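Long-range contacts in GTP-binding nuclear protein GSP1 (Encephalitozoon cuniculi, PDB 4DJT), which binds guanine nucleotides as a Ran-family small GTPase and probably serves protein import into the nucleus and RNA export from it: residues I14-D19 and F63-T68; F53-G58 and T174-L179; I83-A88 and K108-V113; I120-N125 and K147-F152. All blocks are in the same frame, centred on the assembly; numbering follows the deposited sequence.

Contact 1 (I14-D19 and F63-T68); sequences ICLIGD and FNVWDT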
# COMPACT_ATOMS: atom_id res chain seq x y z
N ILE A 14 -6.77 -3.75 -2.36
CA ILE A 14 -5.71 -3.50 -1.38
C ILE A 14 -5.78 -2.02 -1.01
O ILE A 14 -5.82 -1.17 -1.90
CB ILE A 14 -4.29 -3.80 -1.94
CG1 ILE A 14 -4.16 -5.27 -2.41
CG2 ILE A 14 -3.22 -3.38 -0.93
CD1 ILE A 14 -4.29 -6.28 -1.30
N CYS A 15 -5.73 -1.71 0.28
CA CYS A 15 -5.65 -0.32 0.74
C CYS A 15 -4.25 0.11 1.06
O CYS A 15 -3.54 -0.58 1.82
CB CYS A 15 -6.50 -0.10 2.00
SG CYS A 15 -8.28 -0.32 1.70
N LEU A 16 -3.84 1.25 0.52
CA LEU A 16 -2.61 1.91 1.01
C LEU A 16 -2.94 2.80 2.18
O LEU A 16 -3.81 3.65 2.09
CB LEU A 16 -1.95 2.77 -0.08
CG LEU A 16 -1.71 2.10 -1.39
CD1 LEU A 16 -1.02 3.08 -2.37
CD2 LEU A 16 -0.89 0.82 -1.21
N ILE A 17 -2.22 2.62 3.25
CA ILE A 17 -2.43 3.40 4.45
C ILE A 17 -1.12 3.86 5.04
O ILE A 17 -0.05 3.35 4.69
CB ILE A 17 -3.23 2.60 5.48
CG1 ILE A 17 -2.68 1.19 5.65
CG2 ILE A 17 -4.67 2.54 5.04
CD1 ILE A 17 -3.36 0.42 6.80
N GLY A 18 -1.22 4.85 5.91
CA GLY A 18 -0.06 5.50 6.48
C GLY A 18 -0.21 7.01 6.43
O GLY A 18 -1.03 7.55 5.68
N ASP A 19 0.57 7.69 7.25
CA ASP A 19 0.43 9.14 7.39
C ASP A 19 0.64 9.89 6.09
O ASP A 19 1.33 9.42 5.19
CB ASP A 19 1.41 9.68 8.41
CG ASP A 19 0.97 9.43 9.86
OD1 ASP A 19 -0.10 8.80 10.12
OD2 ASP A 19 1.71 9.92 10.71
N PHE A 63 -4.48 -6.65 -8.62
CA PHE A 63 -4.69 -5.89 -7.40
C PHE A 63 -5.35 -4.55 -7.76
O PHE A 63 -4.84 -3.79 -8.58
CB PHE A 63 -3.35 -5.66 -6.70
CG PHE A 63 -2.65 -6.93 -6.29
CD1 PHE A 63 -3.01 -7.58 -5.12
CD2 PHE A 63 -1.63 -7.46 -7.05
CE1 PHE A 63 -2.35 -8.74 -4.69
CE2 PHE A 63 -0.96 -8.61 -6.65
CZ PHE A 63 -1.32 -9.26 -5.48
N ASN A 64 -6.45 -4.25 -7.09
CA ASN A 64 -7.07 -2.94 -7.22
C ASN A 64 -6.65 -2.16 -6.02
O ASN A 64 -7.18 -2.37 -4.90
CB ASN A 64 -8.60 -3.10 -7.29
CG ASN A 64 -9.06 -3.56 -8.66
OD1 ASN A 64 -8.58 -3.07 -9.70
ND2 ASN A 64 -10.01 -4.52 -8.67
N VAL A 65 -5.61 -1.34 -6.20
CA VAL A 65 -4.93 -0.71 -5.10
C VAL A 65 -5.49 0.71 -4.90
O VAL A 65 -5.43 1.53 -5.79
CB VAL A 65 -3.39 -0.67 -5.33
CG1 VAL A 65 -2.69 -0.17 -4.06
CG2 VAL A 65 -2.88 -2.03 -5.74
N TRP A 66 -6.13 0.95 -3.75
CA TRP A 66 -6.72 2.25 -3.44
C TRP A 66 -5.76 3.16 -2.79
O TRP A 66 -5.04 2.75 -1.87
CB TRP A 66 -7.93 2.08 -2.52
CG TRP A 66 -9.11 1.54 -3.24
CD1 TRP A 66 -9.13 0.64 -4.29
CD2 TRP A 66 -10.51 1.84 -2.98
NE1 TRP A 66 -10.41 0.41 -4.70
CE2 TRP A 66 -11.28 1.08 -3.94
CE3 TRP A 66 -11.18 2.64 -2.06
CZ2 TRP A 66 -12.67 1.13 -3.98
CZ3 TRP A 66 -12.57 2.68 -2.10
CH2 TRP A 66 -13.30 1.94 -3.04
N ASP A 67 -5.72 4.39 -3.26
CA ASP A 67 -4.86 5.44 -2.67
C ASP A 67 -5.76 6.59 -2.34
O ASP A 67 -6.74 6.82 -3.05
CB ASP A 67 -3.83 5.91 -3.70
CG ASP A 67 -2.83 6.92 -3.14
OD1 ASP A 67 -2.56 6.86 -1.94
OD2 ASP A 67 -2.25 7.73 -3.95
N THR A 68 -5.41 7.36 -1.31
CA THR A 68 -6.19 8.52 -0.96
C THR A 68 -5.83 9.71 -1.87
O THR A 68 -4.89 9.66 -2.64
CB THR A 68 -5.92 9.00 0.47
OG1 THR A 68 -4.64 9.67 0.52
CG2 THR A 68 -5.99 7.86 1.46
O HOH W 1 -3.36 6.06 0.52
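L16 lies against V65 and W66 where two neighbouring parallel strands, 14-17 and 63-68, run through the central sheet of the GTPase fold. Its CB sits 3.6 Å from W66 O, and CG comes closer to that same carbonyl, 3.4 Å from W66 O. The chain then forks. CD2 rests on V65 CG1 at 3.5 Å, while CD1 reaches past the same methyl to within 4.1 Å of D67 OD1. With CG anti to the carbonyl carbon (chi1 -51°), the isobutyl group is laid over strand 63-68, on the face where I28 of helix 24-28 touches both L16 and V65. Further back, I14 and F63 point the same way side by side, I14 CG1 meeting F63 CD1 at 3.7 Å. C15 and W66 project from the other face, toward Y81.

The backbones are joined by alternating bonds: I14 N gives to N64 O, W66 N to I14 O at 2.8 Å, and L16 N to W66 O at 3.1 Å. Beyond them the strands part, and a water accepts from T68 N and can give to L16 O, which Y81 OH also meets. D67 OD2 is bonded to T25 OG1 and Y194 OH, and the side chain lies about 4 Å from the magnesium ion at nearest atoms. The chemistry thus changes along the pair, from apolar contacts and direct backbone bonds to water and charge at the nucleotide end, where the P-loop leaves strand 14-17 and D67 begins the DxxG motif.

Contact 2 (F53-G58 and T174-L179); sequences FLDDQG and TGRPDL
A salt-bridge network centred on R176 ties the type I turn D55-G58, at the tip of a beta hairpin, to the turn R176-L179 that follows helix 164-174. R176 grips the carboxylate of D56 end-on with two nitrogens: NH2 gives to D56 OD2 at 2.8 Å, on the syn lone pair, and NH1 to D56 OD1 at 3.0 Å, from above the carboxylate plane. The two flat groups are twisted 44° against each other, so the pairing is not coplanar. With CG between backbone N and carbonyl carbon (chi1 60°), the D56 carboxylate faces R176; OD1 also accepts from I180 N. D55 contributes a long salt bridge, D55 OD2 to R176 NH1 at 3.8 Å; its OD2 is hydrogen-bonded to N59 ND2, while D55 OD1 accepts from Q57 N in an Asx turn.

The faces of the guanidinium are used as well. The Q57 amide stacks on one of them, its plane only 19° from that of R176, with Q57 NE2 3.2 Å from R176 NH2; both are donors, and the pair is a stack without a hydrogen bond. L179 CA lies over the opposite face, offset toward the rim. L179 CG also rests on D55 CB, 3.9 Å away.

At the arginine's own turn, R176 N gives to T174 OG1, an ST turn at the helix end. L179 packs on L167 and A170 of helix 164-174 and on I61 of strand 60-68. Far from the chain's centre, the salt bridges join the hairpin of strands 46-54 and 60-68 to the end of that last helix.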
# COMPACT_ATOMS: atom_id res chain seq x y z
N PHE A 53 -0.36 -8.80 -12.54
CA PHE A 53 0.81 -9.63 -12.70
C PHE A 53 0.37 -10.98 -13.25
O PHE A 53 -0.71 -11.47 -12.93
CB PHE A 53 1.48 -9.87 -11.34
CG PHE A 53 1.94 -8.64 -10.64
CD1 PHE A 53 1.09 -7.95 -9.80
CD2 PHE A 53 3.20 -8.15 -10.82
CE1 PHE A 53 1.49 -6.81 -9.15
CE2 PHE A 53 3.64 -7.00 -10.14
CZ PHE A 53 2.78 -6.35 -9.30
N LEU A 54 1.22 -11.59 -14.05
CA LEU A 54 1.05 -12.99 -14.44
C LEU A 54 1.97 -13.83 -13.57
O LEU A 54 3.15 -13.48 -13.36
CB LEU A 54 1.41 -13.13 -15.92
CG LEU A 54 1.16 -14.41 -16.69
CD1 LEU A 54 -0.29 -14.86 -16.61
CD2 LEU A 54 1.53 -14.13 -18.15
N ASP A 55 1.45 -14.90 -13.00
CA ASP A 55 2.29 -15.78 -12.22
C ASP A 55 2.85 -16.97 -13.02
O ASP A 55 2.62 -17.10 -14.25
CB ASP A 55 1.59 -16.20 -10.91
CG ASP A 55 0.57 -17.31 -11.10
OD1 ASP A 55 0.64 -18.02 -12.13
OD2 ASP A 55 -0.28 -17.49 -10.18
N ASP A 56 3.66 -17.76 -12.34
CA ASP A 56 4.47 -18.84 -12.94
C ASP A 56 3.61 -20.02 -13.40
O ASP A 56 4.12 -20.96 -14.04
CB ASP A 56 5.51 -19.34 -11.93
CG ASP A 56 4.88 -19.89 -10.66
OD1 ASP A 56 4.40 -19.08 -9.83
OD2 ASP A 56 4.90 -21.12 -10.44
N GLN A 57 2.35 -20.01 -13.00
CA GLN A 57 1.38 -21.02 -13.40
C GLN A 57 0.33 -20.45 -14.35
O GLN A 57 -0.71 -21.09 -14.61
CB GLN A 57 0.70 -21.60 -12.15
CG GLN A 57 1.59 -22.61 -11.46
CD GLN A 57 0.93 -23.23 -10.25
OE1 GLN A 57 -0.26 -23.01 -9.98
NE2 GLN A 57 1.70 -24.00 -9.51
N GLY A 58 0.60 -19.25 -14.86
CA GLY A 58 -0.27 -18.61 -15.85
C GLY A 58 -1.55 -17.99 -15.29
O GLY A 58 -2.46 -17.70 -16.05
N THR A 174 -3.27 -16.84 -2.58
CA THR A 174 -3.29 -18.12 -3.33
C THR A 174 -2.93 -19.32 -2.46
O THR A 174 -3.25 -20.47 -2.81
CB THR A 174 -2.35 -18.13 -4.56
OG1 THR A 174 -0.97 -18.01 -4.12
CG2 THR A 174 -2.69 -17.04 -5.56
N GLY A 175 -2.25 -19.07 -1.35
CA GLY A 175 -1.73 -20.14 -0.53
C GLY A 175 -0.46 -20.82 -1.06
O GLY A 175 -0.05 -21.82 -0.50
N ARG A 176 0.14 -20.27 -2.12
CA ARG A 176 1.27 -20.87 -2.80
C ARG A 176 2.52 -20.10 -2.40
O ARG A 176 2.77 -19.01 -2.92
CB ARG A 176 1.14 -20.80 -4.32
CG ARG A 176 0.07 -21.66 -5.00
CD ARG A 176 0.15 -21.47 -6.53
NE ARG A 176 1.48 -21.85 -6.99
CZ ARG A 176 2.26 -21.19 -7.87
NH1 ARG A 176 1.86 -20.07 -8.49
NH2 ARG A 176 3.47 -21.67 -8.12
N PRO A 177 3.34 -20.65 -1.49
CA PRO A 177 4.50 -19.88 -1.02
C PRO A 177 5.57 -19.71 -2.09
O PRO A 177 6.43 -18.82 -1.99
CB PRO A 177 5.05 -20.74 0.15
CG PRO A 177 4.42 -22.09 -0.02
CD PRO A 177 3.11 -21.87 -0.70
N ASP A 178 5.51 -20.56 -3.12
CA ASP A 178 6.50 -20.52 -4.22
C ASP A 178 6.01 -19.79 -5.46
O ASP A 178 6.69 -19.76 -6.48
CB ASP A 178 6.98 -21.93 -4.58
CG ASP A 178 5.84 -22.91 -4.88
OD1 ASP A 178 4.64 -22.63 -4.65
OD2 ASP A 178 6.18 -24.01 -5.33
N LEU A 179 4.87 -19.12 -5.35
CA LEU A 179 4.36 -18.34 -6.45
C LEU A 179 5.37 -17.26 -6.76
O LEU A 179 5.87 -16.61 -5.86
CB LEU A 179 3.00 -17.72 -6.09
CG LEU A 179 2.27 -16.81 -7.08
CD1 LEU A 179 0.79 -16.74 -6.72
CD2 LEU A 179 2.90 -15.39 -7.09

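Contact 3 (I83-A88 and K108-V113); sequences IGASGA and KEFQAV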
# COMPACT_ATOMS: atom_id res chain seq x y z
N ILE A 83 -13.68 -0.84 3.30
CA ILE A 83 -14.63 -1.94 3.09
C ILE A 83 -14.30 -2.76 1.84
O ILE A 83 -14.03 -2.22 0.78
CB ILE A 83 -16.08 -1.43 2.97
CG1 ILE A 83 -16.57 -0.97 4.34
CG2 ILE A 83 -17.00 -2.54 2.45
CD1 ILE A 83 -17.98 -0.36 4.34
N GLY A 84 -14.32 -4.07 1.99
CA GLY A 84 -14.07 -4.95 0.86
C GLY A 84 -12.59 -5.25 0.61
O GLY A 84 -12.28 -6.05 -0.28
N ALA A 85 -11.68 -4.61 1.36
CA ALA A 85 -10.23 -4.85 1.20
C ALA A 85 -9.88 -6.26 1.62
O ALA A 85 -10.38 -6.75 2.64
CB ALA A 85 -9.39 -3.87 2.01
N SER A 86 -8.99 -6.87 0.84
CA SER A 86 -8.40 -8.16 1.17
C SER A 86 -7.09 -7.99 1.92
O SER A 86 -6.61 -8.95 2.50
CB SER A 86 -8.14 -8.99 -0.09
OG SER A 86 -9.34 -9.49 -0.62
N GLY A 87 -6.49 -6.78 1.87
CA GLY A 87 -5.19 -6.54 2.47
C GLY A 87 -4.87 -5.08 2.48
O GLY A 87 -5.63 -4.28 1.92
N ALA A 88 -3.76 -4.73 3.13
CA ALA A 88 -3.29 -3.36 3.22
C ALA A 88 -1.77 -3.35 3.09
O ALA A 88 -1.08 -4.32 3.49
CB ALA A 88 -3.73 -2.69 4.52
N LYS A 108 -5.10 -0.38 13.63
CA LYS A 108 -6.38 -0.53 14.36
C LYS A 108 -7.54 -0.01 13.51
O LYS A 108 -8.60 -0.61 13.49
CB LYS A 108 -6.37 0.18 15.72
N GLU A 109 -7.32 1.08 12.79
CA GLU A 109 -8.35 1.68 11.96
C GLU A 109 -8.74 0.70 10.82
O GLU A 109 -9.94 0.50 10.55
CB GLU A 109 -7.83 3.01 11.42
CG GLU A 109 -8.87 3.90 10.78
CD GLU A 109 -8.30 5.24 10.36
OE1 GLU A 109 -7.69 5.93 11.23
OE2 GLU A 109 -8.44 5.59 9.18
N PHE A 110 -7.74 0.07 10.20
CA PHE A 110 -7.96 -0.88 9.13
C PHE A 110 -8.69 -2.12 9.64
O PHE A 110 -9.74 -2.50 9.09
CB PHE A 110 -6.62 -1.24 8.44
CG PHE A 110 -6.73 -2.28 7.37
CD1 PHE A 110 -7.20 -1.95 6.10
CD2 PHE A 110 -6.37 -3.60 7.61
CE1 PHE A 110 -7.31 -2.92 5.11
CE2 PHE A 110 -6.48 -4.56 6.62
CZ PHE A 110 -6.93 -4.23 5.37
N GLN A 111 -8.15 -2.72 10.71
CA GLN A 111 -8.72 -3.89 11.32
C GLN A 111 -10.09 -3.64 11.93
O GLN A 111 -10.89 -4.56 12.00
CB GLN A 111 -7.76 -4.47 12.35
CG GLN A 111 -6.43 -4.84 11.75
CD GLN A 111 -5.59 -5.66 12.66
OE1 GLN A 111 -5.48 -5.34 13.86
NE2 GLN A 111 -5.00 -6.72 12.14
N ALA A 112 -10.37 -2.42 12.33
CA ALA A 112 -11.70 -2.10 12.88
C ALA A 112 -12.82 -2.26 11.82
O ALA A 112 -13.97 -2.53 12.15
CB ALA A 112 -11.72 -0.69 13.45
N VAL A 113 -12.46 -2.07 10.55
CA VAL A 113 -13.37 -2.31 9.43
C VAL A 113 -13.27 -3.71 8.76
O VAL A 113 -14.29 -4.30 8.44
CB VAL A 113 -13.22 -1.18 8.35
CG1 VAL A 113 -14.14 -1.44 7.17
CG2 VAL A 113 -13.52 0.17 8.96
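The chain from I83 to A88 passes along helix 108-113 without a backbone bond to it, the CA atoms of I83 and V113 lying 6.5 Å apart and those of A88 and F110 7.9 Å. F110 carries most of the contact. Its CG is anti to the backbone N (chi1 176°), which sends the ring off the helix toward the start of strand 87-93. The methyl of A88 sits almost squarely over one face, A88 CB being 3.7 Å from the ring centroid and 13° off its normal, a CH-pi contact. A85 CB arrives instead at the edge, near the ring plane, 3.9 Å from F110 CE1. Between these two alanines, F110 CZ comes within 3.6 Å of G87 C, so the far end of the ring presses on bare backbone.

One turn further along the helix, V113 meets I83 at a right angle, V113 CG1 lying 3.8 Å from I83 CG1. I83 directs its CB away from the helix, yet CG1, beside the backbone N, still touches the valine.

The 83-86 part belongs to the predicted switch II region, and strand 87-93, helix 103-114 and strand 120-125 form a beta-alpha-beta crossover whose helix is seated here. Across the contact the chemistry is wholly apolar: alanine methyls and glycine backbone against the F110 ring, and I83 against V113. Without a hydrogen bond, it probably rests on van der Waals fit and on the burial of F110, A85 and A88, with I83 and V113 at its more open end.

Contact 4 (I120-N125 and K147-F152); sequences IVVCAN and KNYEYF. With GDP (guanosine-5'-diphosphate), chain C.
V122 and Y151 form the closely fitted middle of a parallel strand pair, 120-125 with 150-152, and the backbone pairing loosens toward Y149, whose side chain still packs on I120 and V122. In the fitted part, V122 N gives to E150 O at 2.8 Å, F152 N to V122 O, and A124 N to F152 O. Y151 has its CG anti to the backbone N (chi1 -178°), which carries the ring along to V122 CG1, 3.7 Å from Y151 CD1, and on until OH stands 3.3 Å from A124 CB. On the other face, V121 CG1 meets the edge of the F152 ring, in its plane, 3.5 Å from F152 CD2.

The open side lies at E150. There a water bridges the strands, giving to I120 O and accepting from E150 N, and the E150 carboxylate leads away from strand 120-125. Beside it the Y149 ring turns its edge to I120 O, with Y149 CB 3.7 Å from V122 CG2.

N125 ends the first strand as the asparagine of the NKxD motif, beside the guanine: N125 ND2 is 3.3 Å from GDP N7, though bonded to V22 O, while OD1 accepts from A156 N. Strand 150-154 is the outermost of the sheet here. Strand 87-93 flanks 120-125 on its other side, helix 103-114 packs on I120 and Y149, and helix 164-174 covers V121, C123 and F152.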
# COMPACT_ATOMS: atom_id res chain seq x y z
N ILE A 120 -1.55 -7.45 6.48
CA ILE A 120 -1.02 -6.11 6.43
C ILE A 120 0.49 -6.20 6.20
O ILE A 120 1.17 -6.89 6.93
CB ILE A 120 -1.29 -5.35 7.74
CG1 ILE A 120 -2.78 -5.32 8.09
CG2 ILE A 120 -0.75 -3.94 7.66
CD1 ILE A 120 -3.09 -4.53 9.35
N VAL A 121 1.00 -5.55 5.15
CA VAL A 121 2.42 -5.56 4.84
C VAL A 121 2.92 -4.21 5.24
O VAL A 121 2.27 -3.20 4.93
CB VAL A 121 2.67 -5.80 3.35
CG1 VAL A 121 4.10 -5.52 2.98
CG2 VAL A 121 2.27 -7.24 2.97
N VAL A 122 4.03 -4.18 5.97
CA VAL A 122 4.59 -2.91 6.44
C VAL A 122 5.79 -2.56 5.59
O VAL A 122 6.67 -3.39 5.40
CB VAL A 122 4.98 -2.96 7.94
CG1 VAL A 122 5.71 -1.67 8.35
CG2 VAL A 122 3.74 -3.15 8.79
N CYS A 123 5.80 -1.33 5.07
CA CYS A 123 6.90 -0.81 4.27
C CYS A 123 7.56 0.40 4.90
O CYS A 123 6.93 1.42 5.12
CB CYS A 123 6.43 -0.39 2.86
SG CYS A 123 5.81 -1.79 1.89
N ALA A 124 8.85 0.24 5.17
CA ALA A 124 9.73 1.32 5.52
C ALA A 124 10.14 2.05 4.25
O ALA A 124 10.99 1.56 3.49
CB ALA A 124 10.98 0.73 6.21
N ASN A 125 9.57 3.23 4.03
CA ASN A 125 9.83 3.97 2.81
C ASN A 125 10.88 5.10 2.98
O ASN A 125 11.12 5.57 4.10
CB ASN A 125 8.52 4.53 2.24
CG ASN A 125 8.69 5.13 0.85
OD1 ASN A 125 9.38 4.55 0.01
ND2 ASN A 125 7.98 6.27 0.58
N LYS A 147 3.94 -7.20 17.59
CA LYS A 147 3.23 -8.06 16.61
C LYS A 147 4.00 -8.09 15.30
O LYS A 147 4.52 -7.07 14.85
CB LYS A 147 1.78 -7.57 16.34
N ASN A 148 4.09 -9.27 14.70
CA ASN A 148 4.81 -9.42 13.46
C ASN A 148 3.91 -9.10 12.25
O ASN A 148 2.75 -9.57 12.17
CB ASN A 148 5.34 -10.83 13.29
CG ASN A 148 6.18 -10.99 12.03
OD1 ASN A 148 7.33 -10.59 11.99
ND2 ASN A 148 5.59 -11.53 11.01
N TYR A 149 4.48 -8.34 11.34
CA TYR A 149 3.92 -8.05 10.01
C TYR A 149 5.05 -8.22 9.05
O TYR A 149 6.20 -7.93 9.39
CB TYR A 149 3.35 -6.63 9.94
CG TYR A 149 2.23 -6.40 10.94
CD1 TYR A 149 0.93 -6.75 10.64
CD2 TYR A 149 2.50 -5.87 12.21
CE1 TYR A 149 -0.09 -6.56 11.57
CE2 TYR A 149 1.48 -5.68 13.15
CZ TYR A 149 0.20 -6.04 12.83
OH TYR A 149 -0.81 -5.87 13.75
N GLU A 150 4.77 -8.78 7.88
CA GLU A 150 5.77 -8.91 6.85
C GLU A 150 6.24 -7.50 6.52
O GLU A 150 5.43 -6.58 6.47
CB GLU A 150 5.21 -9.60 5.62
CG GLU A 150 6.31 -10.14 4.70
CD GLU A 150 6.89 -11.47 5.16
OE1 GLU A 150 6.41 -12.02 6.16
OE2 GLU A 150 7.82 -12.01 4.48
N TYR A 151 7.55 -7.33 6.37
CA TYR A 151 8.18 -6.02 6.44
C TYR A 151 9.17 -5.88 5.31
O TYR A 151 10.03 -6.74 5.12
CB TYR A 151 8.91 -5.88 7.79
CG TYR A 151 9.59 -4.54 8.08
CD1 TYR A 151 8.91 -3.52 8.75
CD2 TYR A 151 10.91 -4.31 7.71
CE1 TYR A 151 9.53 -2.31 9.05
CE2 TYR A 151 11.54 -3.09 8.03
CZ TYR A 151 10.85 -2.12 8.69
OH TYR A 151 11.45 -0.93 8.99
N PHE A 152 9.06 -4.79 4.56
CA PHE A 152 10.01 -4.50 3.50
C PHE A 152 10.56 -3.09 3.60
O PHE A 152 9.85 -2.17 3.94
CB PHE A 152 9.36 -4.66 2.12
CG PHE A 152 8.77 -6.03 1.89
CD1 PHE A 152 9.60 -7.10 1.66
CD2 PHE A 152 7.42 -6.25 2.02
CE1 PHE A 152 9.08 -8.38 1.49
CE2 PHE A 152 6.89 -7.51 1.83
CZ PHE A 152 7.72 -8.58 1.56
PB GDP C . 1.66 10.40 0.61
O1B GDP C . 0.84 9.98 -0.62
O2B GDP C . 1.93 9.28 1.60
O3B GDP C . 1.17 11.71 1.21
O3A GDP C . 3.14 10.83 0.11
PA GDP C . 3.61 11.33 -1.33
O1A GDP C . 3.75 10.18 -2.31
O2A GDP C . 2.76 12.50 -1.71
O5' GDP C . 5.09 11.83 -1.09
C5' GDP C . 5.33 12.81 -0.06
C4' GDP C . 6.69 13.43 -0.33
O4' GDP C . 7.69 12.46 -0.09
C3' GDP C . 6.86 13.85 -1.76
O3' GDP C . 7.67 15.01 -1.78
C2' GDP C . 7.63 12.75 -2.42
O2' GDP C . 8.48 13.17 -3.51
C1' GDP C . 8.44 12.24 -1.25
N9 GDP C . 8.70 10.81 -1.38
C8 GDP C . 7.82 9.79 -1.52
N7 GDP C . 8.49 8.62 -1.62
C5 GDP C . 9.79 8.88 -1.48
C6 GDP C . 11.04 8.10 -1.47
O6 GDP C . 11.05 6.84 -1.59
N1 GDP C . 12.19 8.78 -1.31
C2 GDP C . 12.22 10.14 -1.17
N2 GDP C . 13.39 10.77 -1.02
N3 GDP C . 11.11 10.91 -1.18
C4 GDP C . 9.91 10.32 -1.33
O HOH W 2 1.90 -9.38 7.56

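In the fold
All four contacts reach one sheet: C15 N probably bonds to G87 O, joining contact 1 to contact 3, and A88 O to V121 N, joining contact 3 to contact 4. Contact 1 is the most central, contact 4 borders the sheet's edge, and both pair parallel strands by backbone bonds and lead to the nucleotide, one at the phosphate and magnesium end, the other at the base. Contact 3 seats a helix on the same sheet through apolar contacts alone. Contact 2 is peripheral and partly buried, its centre about 20 Å from the chain's centre, and relies on charge; it reaches contact 1 through F53 against F63, and along the chain contacts 3 and 4 fall within the loop it closes.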